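Local coordinates for protein MATE family efflux transporter (Vibrio cholerae, PDB 6IDP) that probably exports drugs and other toxic compounds from the cell, as a MATE-family transporter whose conformation changes in an H+-dependent way, at residues L257-A265 / W399-L410. Numbering follows the deposited sequence.
Sequences LLASFGTAA and WLGAHFYGIEGL. With OLC ((2R)-2,3-dihydroxypropyl (9Z)-octadec-9-enoate), chain L.
F261 lays its ring against the sharp bend at G406, and no hydrogen bond joins the two segments. Its first torsion (chi1 -66°) sets CG anti to the carbonyl carbon, and CB points toward 399-410, which sends the ring across the gap. Along the ring, CD2 grazes the CD1 methyl of I407 at 4.2 Å, and CE2 lies 3.9 Å from CB of A402, which sits at the edge in the ring plane. At the tip, CZ comes 3.5 Å from CA of G406, and CE1 is equally close to that carbon. The faces differ: I407 N stands 4.0 Å above the ring centre, while S260 OG lies over the opposite face, displaced toward the rim. That backbone N has no bond to the preceding turn, as expected at this kink, where G406 adopts a positive phi (66°). The chain doubles back here, bringing CA of G401 and CA of G409 to 4.0 Å, a closeness that only glycines suit, since a CB on either would clash with the other's carbonyl oxygen.

In the C-terminal half of the MATE fold, the other segment is likewise a reversal: a type I turn from A259 to G262 links helix 226-259 to helix 263-279, with G262 as N-cap. S260 OG donates to L257 O, tilted 31° from the carbonyl plane, tying the turn back to helix 226-259. Apolar contacts extend the interface beyond the ring. L257 and W399 cross at about a right angle, CD2 of the leucine reaching CD1 of the indole at 3.6 Å. Elsewhere, I407 CD1 is shared by L258 CD2 (3.7 Å) and A265 CB, and I407 also touches I348 of helix 343-355, while L258 and L410 both rest on W269.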
loop_
_atom_site.group_PDB
_atom_site.type_symbol
_atom_site.label_atom_id
_atom_site.label_comp_id
_atom_site.label_asym_id
_atom_site.label_seq_id
_atom_site.Cartn_x
_atom_site.Cartn_y
_atom_site.Cartn_z
ATOM N N LEU A 257 -4.311 13.688 19.527
ATOM C CA LEU A 257 -4.069 12.935 20.751
ATOM C C LEU A 257 -2.614 13.018 21.192
ATOM O O LEU A 257 -2.319 13.290 22.356
ATOM C CB LEU A 257 -4.458 11.467 20.566
ATOM C CG LEU A 257 -5.903 11.069 20.853
ATOM C CD1 LEU A 257 -6.052 9.557 20.773
ATOM C CD2 LEU A 257 -6.325 11.585 22.216
ATOM N N LEU A 258 -1.707 12.776 20.252
ATOM C CA LEU A 258 -0.283 12.691 20.552
ATOM C C LEU A 258 0.350 14.032 20.886
ATOM O O LEU A 258 1.218 14.115 21.755
ATOM C CB LEU A 258 0.459 12.071 19.374
ATOM C CG LEU A 258 0.334 10.559 19.257
ATOM C CD1 LEU A 258 0.656 10.142 17.846
ATOM C CD2 LEU A 258 1.271 9.893 20.247
ATOM N N ALA A 259 -0.082 15.077 20.186
ATOM C CA ALA A 259 0.490 16.406 20.356
ATOM C C ALA A 259 0.342 16.901 21.790
ATOM O O ALA A 259 1.149 17.700 22.263
ATOM C CB ALA A 259 -0.157 17.388 19.386
ATOM N N SER A 260 -0.685 16.417 22.481
ATOM C CA SER A 260 -0.961 16.860 23.844
ATOM C C SER A 260 0.014 16.259 24.850
ATOM O O SER A 260 0.009 16.629 26.023
ATOM C CB SER A 260 -2.401 16.517 24.237
ATOM O OG SER A 260 -2.624 15.118 24.208
ATOM N N PHE A 261 0.852 15.334 24.393
ATOM C CA PHE A 261 1.828 14.704 25.276
ATOM C C PHE A 261 3.248 15.204 25.018
ATOM O O PHE A 261 4.209 14.674 25.575
ATOM C CB PHE A 261 1.766 13.178 25.138
ATOM C CG PHE A 261 0.475 12.585 25.623
ATOM C CD1 PHE A 261 0.083 12.743 26.941
ATOM C CD2 PHE A 261 -0.348 11.870 24.764
ATOM C CE1 PHE A 261 -1.106 12.207 27.397
ATOM C CE2 PHE A 261 -1.539 11.327 25.214
ATOM C CZ PHE A 261 -1.917 11.497 26.533
ATOM N N GLY A 262 3.375 16.226 24.179
ATOM C CA GLY A 262 4.662 16.855 23.944
ATOM C C GLY A 262 5.330 16.474 22.637
ATOM O O GLY A 262 4.956 15.490 21.994
ATOM N N THR A 263 6.336 17.256 22.255
ATOM C CA THR A 263 7.056 17.059 21.001
ATOM C C THR A 263 7.812 15.730 20.942
ATOM O O THR A 263 7.966 15.145 19.869
ATOM C CB THR A 263 8.054 18.212 20.757
ATOM O OG1 THR A 263 8.965 17.849 19.714
ATOM C CG2 THR A 263 8.843 18.512 22.018
ATOM N N ALA A 264 8.282 15.259 22.093
ATOM C CA ALA A 264 9.054 14.022 22.152
ATOM C C ALA A 264 8.171 12.803 21.925
ATOM O O ALA A 264 8.592 11.828 21.301
ATOM C CB ALA A 264 9.773 13.909 23.478
ATOM N N ALA A 265 6.951 12.859 22.446
ATOM C CA ALA A 265 5.986 11.791 22.235
ATOM C C ALA A 265 5.603 11.718 20.762
ATOM O O ALA A 265 5.454 10.630 20.205
ATOM C CB ALA A 265 4.755 12.003 23.100
ATOM N N TRP A 399 -7.878 6.401 22.383
ATOM C CA TRP A 399 -8.399 7.523 23.146
ATOM C C TRP A 399 -8.621 7.144 24.603
ATOM O O TRP A 399 -8.354 7.939 25.499
ATOM C CB TRP A 399 -9.701 8.045 22.531
ATOM C CG TRP A 399 -10.155 9.335 23.146
ATOM C CD1 TRP A 399 -9.677 10.583 22.872
ATOM C CD2 TRP A 399 -11.173 9.504 24.141
ATOM N NE1 TRP A 399 -10.334 11.519 23.633
ATOM C CE2 TRP A 399 -11.258 10.883 24.419
ATOM C CE3 TRP A 399 -12.021 8.625 24.822
ATOM C CZ2 TRP A 399 -12.157 11.403 25.350
ATOM C CZ3 TRP A 399 -12.913 9.144 25.745
ATOM C CH2 TRP A 399 -12.974 10.519 26.000
ATOM N N LEU A 400 -9.107 5.928 24.834
ATOM C CA LEU A 400 -9.327 5.440 26.191
ATOM C C LEU A 400 -8.014 5.318 26.965
ATOM O O LEU A 400 -7.924 5.732 28.121
ATOM C CB LEU A 400 -10.049 4.090 26.170
ATOM C CG LEU A 400 -11.556 4.127 25.918
ATOM C CD1 LEU A 400 -12.141 2.721 25.904
ATOM C CD2 LEU A 400 -12.242 4.983 26.968
ATOM N N GLY A 401 -6.997 4.754 26.321
ATOM C CA GLY A 401 -5.705 4.584 26.958
ATOM C C GLY A 401 -5.021 5.905 27.250
ATOM O O GLY A 401 -4.416 6.083 28.308
ATOM N N ALA A 402 -5.116 6.833 26.304
ATOM C CA ALA A 402 -4.517 8.149 26.460
ATOM C C ALA A 402 -5.216 8.931 27.562
ATOM O O ALA A 402 -4.574 9.627 28.349
ATOM C CB ALA A 402 -4.573 8.915 25.147
ATOM N N HIS A 403 -6.537 8.802 27.614
ATOM C CA HIS A 403 -7.350 9.534 28.577
ATOM C C HIS A 403 -7.015 9.177 30.018
ATOM O O HIS A 403 -6.864 10.058 30.865
ATOM C CB HIS A 403 -8.836 9.277 28.322
ATOM C CG HIS A 403 -9.734 9.869 29.364
ATOM N ND1 HIS A 403 -10.080 11.201 29.375
ATOM C CD2 HIS A 403 -10.342 9.309 30.434
ATOM C CE1 HIS A 403 -10.873 11.438 30.406
ATOM N NE2 HIS A 403 -11.047 10.307 31.065
ATOM N N PHE A 404 -6.903 7.883 30.293
ATOM C CA PHE A 404 -6.699 7.418 31.658
ATOM C C PHE A 404 -5.229 7.221 32.020
ATOM O O PHE A 404 -4.865 7.316 33.190
ATOM C CB PHE A 404 -7.461 6.108 31.894
ATOM C CG PHE A 404 -8.953 6.253 31.838
ATOM C CD1 PHE A 404 -9.639 6.901 32.852
ATOM C CD2 PHE A 404 -9.675 5.726 30.779
ATOM C CE1 PHE A 404 -11.017 7.030 32.807
ATOM C CE2 PHE A 404 -11.052 5.852 30.727
ATOM C CZ PHE A 404 -11.722 6.505 31.743
ATOM N N TYR A 405 -4.382 6.946 31.032
ATOM C CA TYR A 405 -2.998 6.593 31.339
ATOM C C TYR A 405 -1.932 7.268 30.477
ATOM O O TYR A 405 -0.789 6.819 30.455
ATOM C CB TYR A 405 -2.821 5.074 31.247
ATOM C CG TYR A 405 -3.618 4.302 32.269
ATOM C CD1 TYR A 405 -3.099 4.044 33.531
ATOM C CD2 TYR A 405 -4.889 3.831 31.974
ATOM C CE1 TYR A 405 -3.826 3.338 34.471
ATOM C CE2 TYR A 405 -5.625 3.126 32.907
ATOM C CZ TYR A 405 -5.088 2.881 34.153
ATOM O OH TYR A 405 -5.815 2.178 35.085
ATOM N N GLY A 406 -2.288 8.338 29.777
ATOM C CA GLY A 406 -1.297 9.090 29.028
ATOM C C GLY A 406 -0.676 8.318 27.880
ATOM O O GLY A 406 -1.356 7.532 27.219
ATOM N N ILE A 407 0.617 8.528 27.638
ATOM C CA ILE A 407 1.255 7.957 26.454
ATOM C C ILE A 407 1.431 6.442 26.578
ATOM O O ILE A 407 1.337 5.724 25.585
ATOM C CB ILE A 407 2.631 8.628 26.157
ATOM C CG1 ILE A 407 3.147 8.218 24.777
ATOM C CG2 ILE A 407 3.660 8.300 27.220
ATOM C CD1 ILE A 407 2.433 8.897 23.633
ATOM N N GLU A 408 1.663 5.959 27.794
ATOM C CA GLU A 408 1.825 4.529 28.016
ATOM C C GLU A 408 0.497 3.800 27.835
ATOM O O GLU A 408 0.461 2.678 27.333
ATOM C CB GLU A 408 2.401 4.251 29.409
ATOM C CG GLU A 408 1.682 4.939 30.555
ATOM C CD GLU A 408 2.290 6.283 30.914
ATOM O OE1 GLU A 408 2.983 6.880 30.063
ATOM O OE2 GLU A 408 2.077 6.740 32.054
ATOM N N GLY A 409 -0.592 4.445 28.241
ATOM C CA GLY A 409 -1.915 3.874 28.081
ATOM C C GLY A 409 -2.325 3.844 26.624
ATOM O O GLY A 409 -3.041 2.944 26.187
ATOM N N LEU A 410 -1.863 4.834 25.870
ATOM C CA LEU A 410 -2.146 4.906 24.444
ATOM C C LEU A 410 -1.508 3.723 23.711
ATOM O O LEU A 410 -2.114 3.149 22.804
ATOM C CB LEU A 410 -1.657 6.239 23.870
ATOM C CG LEU A 410 -2.029 6.598 22.432
ATOM C CD1 LEU A 410 -2.266 8.095 22.302
ATOM C CD2 LEU A 410 -0.940 6.155 21.474
HETATM C C18 OLC L . -4.144 -0.670 32.179
HETATM C C10 OLC L . -9.359 -0.208 26.810
HETATM C C17 OLC L . -3.498 0.612 31.702
HETATM C C11 OLC L . -8.038 -0.234 26.073
HETATM C C16 OLC L . -3.783 0.824 30.230
HETATM C C12 OLC L . -7.107 0.822 26.631
HETATM C C15 OLC L . -5.277 0.814 29.978
HETATM C C13 OLC L . -6.899 0.603 28.115
HETATM C C14 OLC L . -5.554 1.160 28.529
#